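PDB 2WOP: clavulanic acid biosynthesis oligopeptide binding protein 2 from Streptomyces clavuligerus, which probably binds peptides outside the cell for uptake, as a family 5 extracellular solute-binding protein, and here holds a free arginine in its ligand cleft. Local coordinates for residues F183-A188 against A455-E460; A393-Q398 against L448-W453; A41-L46 against V54-L59; A465-G470 against G478-P483. One frame throughout, in Å; residues are numbered along the deposited sequence.

Contact 1 (F183-A188 against A455-E460). With ARG (arginine), chain B.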
# COMPACT_ATOMS: atom_id res chain seq x y z
N PHE A 183 -15.99 -0.10 -3.04
CA PHE A 183 -16.23 1.12 -2.27
C PHE A 183 -16.02 0.98 -0.75
O PHE A 183 -15.53 1.93 -0.11
CB PHE A 183 -17.60 1.74 -2.62
CG PHE A 183 -17.73 3.18 -2.23
CD1 PHE A 183 -17.13 4.18 -2.99
CD2 PHE A 183 -18.43 3.53 -1.07
CE1 PHE A 183 -17.25 5.53 -2.62
CE2 PHE A 183 -18.55 4.90 -0.69
CZ PHE A 183 -17.96 5.88 -1.48
N ASP A 184 -16.35 -0.18 -0.16
CA ASP A 184 -16.09 -0.39 1.27
C ASP A 184 -14.61 -0.15 1.61
O ASP A 184 -14.29 0.32 2.72
CB ASP A 184 -16.48 -1.80 1.75
CG ASP A 184 -17.97 -1.96 2.07
OD1 ASP A 184 -18.71 -0.96 2.28
OD2 ASP A 184 -18.39 -3.14 2.13
N HIS A 185 -13.73 -0.48 0.67
CA HIS A 185 -12.29 -0.29 0.88
C HIS A 185 -11.95 1.19 0.96
O HIS A 185 -11.10 1.59 1.76
CB HIS A 185 -11.48 -0.95 -0.24
CG HIS A 185 -11.55 -2.44 -0.25
ND1 HIS A 185 -10.65 -3.23 0.45
CD2 HIS A 185 -12.41 -3.30 -0.86
CE1 HIS A 185 -10.95 -4.50 0.26
NE2 HIS A 185 -12.02 -4.57 -0.52
N LEU A 186 -12.59 2.01 0.13
CA LEU A 186 -12.37 3.45 0.21
C LEU A 186 -12.89 4.03 1.51
O LEU A 186 -12.32 4.99 2.03
CB LEU A 186 -12.94 4.21 -1.00
CG LEU A 186 -12.50 3.71 -2.38
CD1 LEU A 186 -13.10 4.62 -3.43
CD2 LEU A 186 -10.94 3.63 -2.53
N MET A 187 -13.94 3.43 2.06
CA MET A 187 -14.49 3.87 3.33
C MET A 187 -13.62 3.45 4.52
O MET A 187 -13.82 3.94 5.62
CB MET A 187 -15.96 3.42 3.49
CG MET A 187 -16.90 4.09 2.47
SD MET A 187 -16.95 5.89 2.64
CE MET A 187 -15.81 6.40 1.38
N ALA A 188 -12.64 2.58 4.26
CA ALA A 188 -11.73 2.08 5.29
C ALA A 188 -10.42 2.88 5.35
O ALA A 188 -9.61 2.69 6.26
CB ALA A 188 -11.43 0.60 5.06
N ALA A 455 -0.42 -1.84 -3.50
CA ALA A 455 -1.79 -1.36 -3.68
C ALA A 455 -2.21 -0.52 -2.48
O ALA A 455 -1.78 -0.78 -1.36
CB ALA A 455 -2.73 -2.53 -3.82
N ASP A 456 -3.05 0.48 -2.73
CA ASP A 456 -3.61 1.31 -1.63
C ASP A 456 -4.81 0.65 -0.96
O ASP A 456 -5.32 1.14 0.05
CB ASP A 456 -3.98 2.70 -2.13
CG ASP A 456 -2.78 3.47 -2.65
OD1 ASP A 456 -1.64 3.19 -2.20
OD2 ASP A 456 -2.98 4.34 -3.51
N PHE A 457 -5.28 -0.45 -1.54
CA PHE A 457 -6.28 -1.32 -0.92
C PHE A 457 -6.15 -2.70 -1.57
O PHE A 457 -5.79 -2.79 -2.76
CB PHE A 457 -7.73 -0.76 -0.99
CG PHE A 457 -8.13 -0.18 -2.34
CD1 PHE A 457 -8.95 -0.90 -3.20
CD2 PHE A 457 -7.74 1.11 -2.71
CE1 PHE A 457 -9.36 -0.37 -4.43
CE2 PHE A 457 -8.13 1.66 -3.93
CZ PHE A 457 -8.95 0.91 -4.81
N PRO A 458 -6.37 -3.77 -0.79
CA PRO A 458 -6.00 -5.11 -1.22
C PRO A 458 -7.03 -5.77 -2.14
O PRO A 458 -7.66 -6.79 -1.77
CB PRO A 458 -5.88 -5.87 0.11
CG PRO A 458 -6.95 -5.23 0.97
CD PRO A 458 -6.90 -3.76 0.60
N THR A 459 -7.19 -5.20 -3.32
CA THR A 459 -8.05 -5.79 -4.35
C THR A 459 -7.34 -5.70 -5.68
O THR A 459 -6.34 -4.98 -5.82
CB THR A 459 -9.40 -5.04 -4.51
OG1 THR A 459 -9.14 -3.71 -4.99
CG2 THR A 459 -10.17 -4.97 -3.18
N GLU A 460 -7.86 -6.44 -6.66
CA GLU A 460 -7.32 -6.40 -8.03
C GLU A 460 -7.35 -4.99 -8.62
O GLU A 460 -6.38 -4.57 -9.27
CB GLU A 460 -8.07 -7.38 -8.93
CG GLU A 460 -7.76 -8.83 -8.60
CD GLU A 460 -8.66 -9.42 -7.52
OE1 GLU A 460 -9.29 -8.68 -6.73
OE2 GLU A 460 -8.71 -10.67 -7.45
N ARG B . 0.71 2.81 -3.70
CA ARG B . 1.75 3.74 -3.17
C ARG B . 3.15 3.26 -3.55
O ARG B . 3.38 2.12 -3.98
CB ARG B . 1.63 3.83 -1.65
CG ARG B . 1.75 2.47 -0.96
CD ARG B . 2.00 2.63 0.52
NE ARG B . 0.92 3.34 1.21
CZ ARG B . -0.30 2.84 1.43
NH1 ARG B . -0.63 1.62 1.00
NH2 ARG B . -1.19 3.56 2.09
OXT ARG B . 4.08 4.04 -3.39

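Contact 2 (A393-Q398 against L448-W453). With ARG (arginine), chain B.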
# COMPACT_ATOMS: atom_id res chain seq x y z
N ALA A 393 19.94 1.83 -25.28
CA ALA A 393 18.82 2.41 -24.55
C ALA A 393 19.26 2.83 -23.16
O ALA A 393 20.41 2.60 -22.76
CB ALA A 393 17.63 1.42 -24.48
N VAL A 394 18.35 3.48 -22.44
CA VAL A 394 18.62 3.99 -21.10
C VAL A 394 17.60 3.44 -20.10
O VAL A 394 16.39 3.46 -20.35
CB VAL A 394 18.62 5.54 -21.07
CG1 VAL A 394 18.90 6.04 -19.67
CG2 VAL A 394 19.63 6.09 -22.08
N ILE A 395 18.10 2.97 -18.96
CA ILE A 395 17.24 2.54 -17.85
C ILE A 395 17.29 3.56 -16.72
O ILE A 395 18.37 3.94 -16.27
CB ILE A 395 17.59 1.10 -17.36
CG1 ILE A 395 16.65 0.63 -16.25
CG2 ILE A 395 19.09 0.97 -16.94
CD1 ILE A 395 16.71 -0.91 -16.09
N GLY A 396 16.12 3.98 -16.27
CA GLY A 396 16.01 4.92 -15.16
C GLY A 396 15.86 4.16 -13.85
O GLY A 396 15.14 3.14 -13.76
N THR A 397 16.54 4.68 -12.83
CA THR A 397 16.53 4.05 -11.52
C THR A 397 16.83 5.07 -10.41
O THR A 397 16.90 6.26 -10.67
CB THR A 397 17.53 2.86 -11.46
OG1 THR A 397 17.33 2.14 -10.24
CG2 THR A 397 19.00 3.35 -11.54
N GLN A 398 16.94 4.57 -9.18
CA GLN A 398 17.36 5.35 -8.01
C GLN A 398 18.71 4.83 -7.56
O GLN A 398 19.06 3.69 -7.87
CB GLN A 398 16.43 5.10 -6.82
CG GLN A 398 15.03 5.62 -6.90
CD GLN A 398 14.20 5.19 -5.72
OE1 GLN A 398 14.65 4.41 -4.87
NE2 GLN A 398 12.98 5.69 -5.65
N LEU A 448 13.35 2.04 -20.16
CA LEU A 448 13.09 1.12 -19.03
C LEU A 448 13.16 1.88 -17.71
O LEU A 448 13.95 2.81 -17.57
CB LEU A 448 14.09 -0.04 -18.99
CG LEU A 448 14.37 -0.79 -20.30
CD1 LEU A 448 15.71 -0.30 -20.87
CD2 LEU A 448 14.39 -2.28 -20.09
N LEU A 449 12.35 1.44 -16.74
CA LEU A 449 12.29 2.08 -15.42
C LEU A 449 12.20 1.00 -14.37
O LEU A 449 11.38 0.08 -14.48
CB LEU A 449 11.07 3.00 -15.31
CG LEU A 449 11.05 4.30 -16.14
CD1 LEU A 449 9.65 4.93 -16.14
CD2 LEU A 449 12.07 5.30 -15.58
N VAL A 450 13.04 1.11 -13.33
CA VAL A 450 12.98 0.17 -12.22
C VAL A 450 12.10 0.79 -11.14
O VAL A 450 12.29 1.95 -10.77
CB VAL A 450 14.38 -0.14 -11.66
CG1 VAL A 450 14.29 -1.05 -10.42
CG2 VAL A 450 15.24 -0.79 -12.73
N THR A 451 11.13 0.03 -10.64
CA THR A 451 10.33 0.56 -9.55
C THR A 451 9.71 -0.55 -8.71
O THR A 451 9.88 -1.75 -9.00
CB THR A 451 9.27 1.59 -10.06
OG1 THR A 451 8.76 2.37 -8.97
CG2 THR A 451 8.11 0.87 -10.76
N ASP A 452 9.00 -0.15 -7.67
CA ASP A 452 8.17 -1.09 -6.91
C ASP A 452 6.84 -0.43 -6.60
O ASP A 452 6.69 0.77 -6.76
CB ASP A 452 8.89 -1.61 -5.67
CG ASP A 452 9.29 -0.52 -4.69
OD1 ASP A 452 9.03 0.68 -4.92
OD2 ASP A 452 9.91 -0.89 -3.67
N TRP A 453 5.86 -1.23 -6.19
CA TRP A 453 4.49 -0.76 -6.03
C TRP A 453 3.76 -1.62 -5.02
O TRP A 453 3.90 -2.83 -5.04
CB TRP A 453 3.78 -0.88 -7.37
CG TRP A 453 2.30 -0.84 -7.32
CD1 TRP A 453 1.44 -1.90 -7.48
CD2 TRP A 453 1.48 0.32 -7.13
NE1 TRP A 453 0.14 -1.48 -7.38
CE2 TRP A 453 0.12 -0.12 -7.16
CE3 TRP A 453 1.74 1.67 -6.91
CZ2 TRP A 453 -0.96 0.76 -6.99
CZ3 TRP A 453 0.67 2.56 -6.76
CH2 TRP A 453 -0.67 2.09 -6.80
N ARG B . 0.71 2.81 -3.70
CA ARG B . 1.75 3.74 -3.17
C ARG B . 3.15 3.26 -3.55
O ARG B . 3.38 2.12 -3.98
CB ARG B . 1.63 3.83 -1.65
CG ARG B . 1.75 2.47 -0.96
CD ARG B . 2.00 2.63 0.52
NE ARG B . 0.92 3.34 1.21
CZ ARG B . -0.30 2.84 1.43
NH1 ARG B . -0.63 1.62 1.00
NH2 ARG B . -1.19 3.56 2.09
OXT ARG B . 4.08 4.04 -3.39

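Contact 3 (A41-L46 against V54-L59). With ARG (arginine), chain B.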
# COMPACT_ATOMS: atom_id res chain seq x y z
N ALA A 41 11.55 7.32 10.91
CA ALA A 41 10.99 8.50 10.25
C ALA A 41 9.81 9.06 11.04
O ALA A 41 9.08 8.32 11.69
CB ALA A 41 10.56 8.15 8.83
N ASP A 42 9.60 10.38 10.97
CA ASP A 42 8.40 11.01 11.53
C ASP A 42 7.18 10.66 10.66
O ASP A 42 7.32 10.27 9.47
CB ASP A 42 8.57 12.54 11.59
CG ASP A 42 7.67 13.22 12.66
OD1 ASP A 42 6.74 12.61 13.21
OD2 ASP A 42 7.92 14.42 12.92
N VAL A 43 5.99 10.79 11.23
CA VAL A 43 4.76 10.65 10.46
C VAL A 43 4.76 11.67 9.32
O VAL A 43 5.38 12.75 9.46
CB VAL A 43 3.48 10.84 11.35
CG1 VAL A 43 3.48 9.85 12.52
CG2 VAL A 43 3.33 12.30 11.86
N ASP A 44 4.09 11.35 8.22
CA ASP A 44 3.93 12.33 7.14
C ASP A 44 2.89 13.42 7.50
O ASP A 44 3.07 14.60 7.17
CB ASP A 44 3.67 11.66 5.78
CG ASP A 44 2.49 10.65 5.78
OD1 ASP A 44 1.92 10.33 6.85
OD2 ASP A 44 2.13 10.19 4.68
N SER A 45 1.85 13.01 8.22
CA SER A 45 0.82 13.93 8.74
C SER A 45 0.05 13.24 9.86
O SER A 45 -0.07 12.00 9.88
CB SER A 45 -0.16 14.37 7.64
OG SER A 45 -1.08 15.33 8.16
N LEU A 46 -0.46 14.04 10.80
CA LEU A 46 -1.46 13.57 11.77
C LEU A 46 -2.88 13.99 11.38
O LEU A 46 -3.83 13.75 12.13
CB LEU A 46 -1.13 14.07 13.19
CG LEU A 46 0.12 13.49 13.85
CD1 LEU A 46 0.30 14.08 15.25
CD2 LEU A 46 0.08 11.97 13.91
N VAL A 54 2.01 3.75 4.73
CA VAL A 54 1.31 2.53 5.16
C VAL A 54 1.32 2.42 6.69
O VAL A 54 0.31 2.09 7.31
CB VAL A 54 1.89 1.22 4.58
CG1 VAL A 54 0.96 0.06 4.90
CG2 VAL A 54 2.03 1.30 3.10
N TRP A 55 2.46 2.73 7.30
CA TRP A 55 2.58 2.61 8.74
C TRP A 55 1.80 3.67 9.53
O TRP A 55 1.42 3.44 10.68
CB TRP A 55 4.05 2.54 9.16
CG TRP A 55 4.86 3.77 8.92
CD1 TRP A 55 5.62 4.05 7.81
CD2 TRP A 55 5.07 4.84 9.84
NE1 TRP A 55 6.27 5.25 7.98
CE2 TRP A 55 5.95 5.76 9.21
CE3 TRP A 55 4.60 5.12 11.12
CZ2 TRP A 55 6.38 6.96 9.84
CZ3 TRP A 55 5.01 6.32 11.76
CH2 TRP A 55 5.89 7.22 11.10
N VAL A 56 1.55 4.82 8.91
CA VAL A 56 0.71 5.84 9.54
C VAL A 56 -0.76 5.42 9.39
O VAL A 56 -1.58 5.68 10.29
CB VAL A 56 0.98 7.25 9.00
CG1 VAL A 56 0.04 8.28 9.65
CG2 VAL A 56 2.43 7.63 9.30
N TRP A 57 -1.11 4.76 8.29
CA TRP A 57 -2.48 4.20 8.18
C TRP A 57 -2.71 3.17 9.27
O TRP A 57 -3.79 3.09 9.85
CB TRP A 57 -2.69 3.55 6.82
CG TRP A 57 -2.81 4.55 5.74
CD1 TRP A 57 -2.32 5.84 5.72
CD2 TRP A 57 -3.45 4.35 4.49
NE1 TRP A 57 -2.63 6.44 4.52
CE2 TRP A 57 -3.32 5.55 3.75
CE3 TRP A 57 -4.14 3.26 3.92
CZ2 TRP A 57 -3.86 5.69 2.45
CZ3 TRP A 57 -4.66 3.40 2.63
CH2 TRP A 57 -4.52 4.61 1.92
N LEU A 58 -1.67 2.39 9.56
CA LEU A 58 -1.72 1.43 10.65
C LEU A 58 -1.93 2.13 11.99
O LEU A 58 -2.75 1.71 12.82
CB LEU A 58 -0.41 0.64 10.63
CG LEU A 58 -0.25 -0.75 11.19
CD1 LEU A 58 -1.19 -1.73 10.48
CD2 LEU A 58 1.25 -1.09 11.01
N LEU A 59 -1.20 3.23 12.20
CA LEU A 59 -1.32 4.03 13.41
C LEU A 59 -2.71 4.66 13.51
O LEU A 59 -3.26 4.79 14.60
CB LEU A 59 -0.26 5.13 13.37
CG LEU A 59 -0.09 6.03 14.57
CD1 LEU A 59 0.32 5.21 15.78
CD2 LEU A 59 0.99 7.06 14.20
N ARG B . 0.71 2.81 -3.70
CA ARG B . 1.75 3.74 -3.17
C ARG B . 3.15 3.26 -3.55
O ARG B . 3.38 2.12 -3.98
CB ARG B . 1.63 3.83 -1.65
CG ARG B . 1.75 2.47 -0.96
CD ARG B . 2.00 2.63 0.52
NE ARG B . 0.92 3.34 1.21
CZ ARG B . -0.30 2.84 1.43
NH1 ARG B . -0.63 1.62 1.00
NH2 ARG B . -1.19 3.56 2.09
OXT ARG B . 4.08 4.04 -3.39

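Contact 4 (A465-G470 against G478-P483). With ARG (arginine), chain B.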
# COMPACT_ATOMS: atom_id res chain seq x y z
N ALA A 465 -5.11 -1.47 -11.45
CA ALA A 465 -5.59 -0.32 -12.22
C ALA A 465 -4.59 0.85 -12.32
O ALA A 465 -4.38 1.39 -13.41
CB ALA A 465 -6.93 0.16 -11.72
N PRO A 466 -3.97 1.24 -11.19
CA PRO A 466 -3.02 2.35 -11.27
C PRO A 466 -1.81 2.07 -12.18
O PRO A 466 -1.21 3.01 -12.72
CB PRO A 466 -2.60 2.55 -9.81
CG PRO A 466 -3.77 2.05 -9.01
CD PRO A 466 -4.15 0.80 -9.80
N LEU A 467 -1.50 0.80 -12.38
CA LEU A 467 -0.36 0.38 -13.18
C LEU A 467 -0.68 0.31 -14.67
O LEU A 467 0.24 0.43 -15.48
CB LEU A 467 0.12 -1.00 -12.72
CG LEU A 467 0.59 -1.14 -11.27
CD1 LEU A 467 1.13 -2.58 -11.08
CD2 LEU A 467 1.67 -0.09 -10.98
N VAL A 468 -1.95 0.08 -15.04
CA VAL A 468 -2.25 -0.26 -16.45
C VAL A 468 -3.46 0.42 -17.10
O VAL A 468 -3.61 0.34 -18.34
CB VAL A 468 -2.40 -1.78 -16.64
CG1 VAL A 468 -1.19 -2.56 -16.06
CG2 VAL A 468 -3.73 -2.28 -16.05
N ASP A 469 -4.31 1.03 -16.29
CA ASP A 469 -5.56 1.63 -16.77
C ASP A 469 -5.24 2.97 -17.41
O ASP A 469 -4.62 3.82 -16.77
CB ASP A 469 -6.55 1.78 -15.60
CG ASP A 469 -7.92 2.29 -16.03
OD1 ASP A 469 -7.98 3.18 -16.89
OD2 ASP A 469 -8.92 1.80 -15.47
N GLY A 470 -5.66 3.15 -18.66
CA GLY A 470 -5.38 4.38 -19.41
C GLY A 470 -5.93 5.61 -18.73
O GLY A 470 -5.34 6.69 -18.82
N GLY A 478 3.30 11.81 -10.12
CA GLY A 478 2.68 10.78 -9.29
C GLY A 478 2.04 9.70 -10.14
O GLY A 478 1.08 9.04 -9.72
N ASN A 479 2.56 9.54 -11.35
CA ASN A 479 2.06 8.56 -12.30
C ASN A 479 2.57 7.17 -11.93
O ASN A 479 3.75 6.99 -11.63
CB ASN A 479 2.46 8.93 -13.73
CG ASN A 479 2.01 7.91 -14.76
OD1 ASN A 479 2.80 7.52 -15.64
ND2 ASN A 479 0.74 7.49 -14.69
N TRP A 480 1.65 6.20 -11.95
CA TRP A 480 1.99 4.81 -11.72
C TRP A 480 1.80 3.92 -12.94
O TRP A 480 2.23 2.76 -12.93
CB TRP A 480 1.22 4.27 -10.53
CG TRP A 480 1.89 4.66 -9.28
CD1 TRP A 480 1.54 5.66 -8.42
CD2 TRP A 480 3.10 4.11 -8.79
NE1 TRP A 480 2.46 5.75 -7.40
CE2 TRP A 480 3.42 4.80 -7.60
CE3 TRP A 480 3.95 3.07 -9.23
CZ2 TRP A 480 4.55 4.48 -6.84
CZ3 TRP A 480 5.06 2.77 -8.47
CH2 TRP A 480 5.36 3.47 -7.29
N ASN A 481 1.18 4.46 -13.98
CA ASN A 481 1.04 3.73 -15.24
C ASN A 481 2.22 4.16 -16.11
O ASN A 481 2.10 5.01 -17.02
CB ASN A 481 -0.33 4.03 -15.89
CG ASN A 481 -0.54 3.29 -17.22
OD1 ASN A 481 0.40 2.79 -17.84
ND2 ASN A 481 -1.81 3.23 -17.66
N LEU A 482 3.39 3.59 -15.80
CA LEU A 482 4.63 4.08 -16.42
C LEU A 482 4.71 3.88 -17.95
O LEU A 482 5.17 4.79 -18.66
CB LEU A 482 5.87 3.51 -15.71
CG LEU A 482 5.95 3.76 -14.19
CD1 LEU A 482 7.23 3.15 -13.61
CD2 LEU A 482 5.81 5.22 -13.78
N PRO A 483 4.26 2.73 -18.46
CA PRO A 483 4.19 2.59 -19.92
C PRO A 483 3.14 3.49 -20.56
O PRO A 483 3.08 3.58 -21.78
CB PRO A 483 3.80 1.11 -20.12
CG PRO A 483 4.21 0.42 -18.80
CD PRO A 483 3.87 1.47 -17.77
N ARG B . 0.71 2.81 -3.70
CA ARG B . 1.75 3.74 -3.17
C ARG B . 3.15 3.26 -3.55
O ARG B . 3.38 2.12 -3.98
CB ARG B . 1.63 3.83 -1.65
CG ARG B . 1.75 2.47 -0.96
CD ARG B . 2.00 2.63 0.52
NE ARG B . 0.92 3.34 1.21
CZ ARG B . -0.30 2.84 1.43
NH1 ARG B . -0.63 1.62 1.00
NH2 ARG B . -1.19 3.56 2.09
OXT ARG B . 4.08 4.04 -3.39
O HOH W 1 -1.27 5.76 -12.13
O HOH W 2 3.05 0.77 -14.68

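Contact 1 (F183-A188 against A455-E460)
Beside the arginine-binding cleft, His-185 and Leu-186 of the short helix 183-186 pack against the loop that links strand 448-453 to helix 460-468. The contact is made by side chains. Thr-459 CG2 sits over one face of the His-185 imidazole in a CH-pi contact, 3.5 Å from the ring centroid and shifted toward the rim near NE2. The crossing side chain of Pro-458 brings its CD to 3.8 Å from His-185 ND1. Nearer the helix backbone, His-185 CB meets Phe-457 CB at 3.8 Å. Leu-186 CD2 reaches the Phe-457 ring off-centre, 3.7 Å from CE2. Phe-457 CG stands between its own backbone N and carbonyl carbon (chi1 44°), which carries the ring toward the helix.

The polar ends are held from elsewhere. His-185 ND1 bonds Tyr-70 OH, and Thr-459 OG1 bonds Asp-182 OD2 and caps helix 460-468. Pro-458 centres an inverse gamma turn. Just before it, Asp-456 OD1 accepts a hydrogen bond of 2.8 Å from the amino N of the arginine. The hydroxyls of Tyr-139 and Tyr-52 hydrogen-bond Asp-456 OD2. The arrangement is consistent with closed lobes meeting over a bound ligand in the periplasmic-binding-protein fold.

Contact 2 (A393-Q398 against L448-W453)
Ile-395 pairs with Leu-448 across neighbouring parallel strands, their CA atoms 4.5 Å apart and the segment axes differing in direction by 19°. Gly-396 anchors the pairing through both its backbone N and its O. The N donates to Leu-448 O at 2.8 Å. The O accepts from Val-450 N at 3.0 Å. A longer, weak bond joins Leu-448 N to Val-394 O.

On the face carrying Ile-395, Leu-448 and Val-450, the branches interlock. With CG1 anti to the backbone N (chi1 -178°), Ile-395 leans this branch toward Leu-448, and CG1 rests 3.8 Å from Leu-448 CB. CD1 then rises from the sheet and wedges between Leu-448 CB and Val-450 CG2, 3.7 Å from the latter. Val-409 and Val-405 of helix 401-414 cover this patch.

On the other face, the hollow is Gly-396 itself. Leu-449 CD2 leans over the glycine, 4.0 Å from Gly-396 CA. Strand 391-397 also pairs in parallel with strand 418-424, and helix 401-414 links the two. This is a beta-alpha-beta unit. Strand 448-453 adds a third parallel strand to it, within a mixed sheet that also holds the antiparallel strand 303-309, in an alpha/beta lobe of the solute-binding fold.

Contact 3 (A41-L46 against V54-L59)
The irregular chain around Val-43 passes the first turns of helix 54-63, with the CA atoms of Val-43 and Val-56 6.4 Å apart. Trp-55 and Val-56 do most of the touching from the helix. A chi1 of 66° at Trp-55 swings the indole out to the loop with its six-membered ring leading. Asp-42 O lies at the edge of that ring, near its plane, 3.5 Å from Trp-55 CZ2. Ala-41 O comes in obliquely, 3.4 Å from Trp-55 CH2. Val-43 crosses the indole at about a right angle and puts CG1 3.8 Å from the same CH2. This methyl also meets Leu-59, with Val-43 CG1 4.1 Å from Leu-59 CD2.

Val-56 CG2 rests over one face of the Trp-55 ring, toward its rim. It also packs 4.0 Å from Val-43 CB and 3.7 Å from Asp-44 OD1. The Asp-44 carboxylate is tied down by the chain entering the helix: OD1 bonds Thr-51 OG1, and OD2 bonds the backbone N of Tyr-52 and Tyr-53. Trp-57, next after Val-56, turns to the ligand. The arginine NH2 stands 3.1 Å above the plane of the Trp-57 indole, over its centre, and Trp-57 NE1 bonds Thr-51 O.

The loop leaves strand 34-39 and leads into helix 54-63. Leu-46 and Leu-59 both meet Leu-226 of strand 225-230, while Asp-42 and Leu-46 touch His-220 of strand 215-221. The helix thus lies between this sheet and the arginine.

Contact 4 (A465-G470 against G478-P483)
Trp-480 lines the arginine pocket of this solute-binding fold, in the loop joining the kinked C-terminal end of helix 460-468 to helix 488-499. That loop packs on Pro-466 and Leu-467. Trp-480 CZ2 lies 3.5 Å from the ligand OXT. The stem meets the helix: Trp-480 CB packs on Pro-466 CB, and Leu-467 CD2 approaches the indole obliquely, 4.3 Å from Trp-480 CE3.

Much of the join is between backbones. Leu-467 CA points its hydrogen almost straight at Trp-480 O, and Asn-481 CA makes a more bent CA-H...O contact with Leu-467 O. Two waters complete it. One donates to Pro-466 O and accepts from Trp-480 N. The other is gripped three ways: it donates to Leu-467 O at 2.9 Å and to Trp-480 O at 2.8 Å, and accepts from Leu-482 N at 3.1 Å. The waters thus serve all three carbonyls.

Asn-481 runs along the end of the helix. Its CG is anti to the backbone N (chi1 -179°), and this sends the amide past Leu-467 O toward the residues after the last turn. OD1 accepts from Leu-485 N. At the other corner of the amide, ND2 makes a weak hydrogen bond to Asp-469 O, 3.0 Å and bent to 148°.

All four contacts touch the bound arginine. Contact 2 brings Trp-453 to its amino end, contact 4 Trp-480 to its carboxylate, contact 1 Asp-456 to its amino N, and contact 3 Trp-57 to its guanidinium. Contacts 2 and 4 have centres about 14 Å apart and share an aromatic join, with Trp-453 CE3 3.4 Å from Trp-480 CD2. Segment 455-460 of contact 1 follows strand 448-453 one residue on. Contact 1 touches contact 3 where Asp-456 O lies 3.5 Å from Trp-57 CZ3. Contacts 3 and 4 lie on opposite sides of the chain's centre, nearest atoms about 11 Å apart. The arginine spans the gap between contact 3 and contacts 2 and 4.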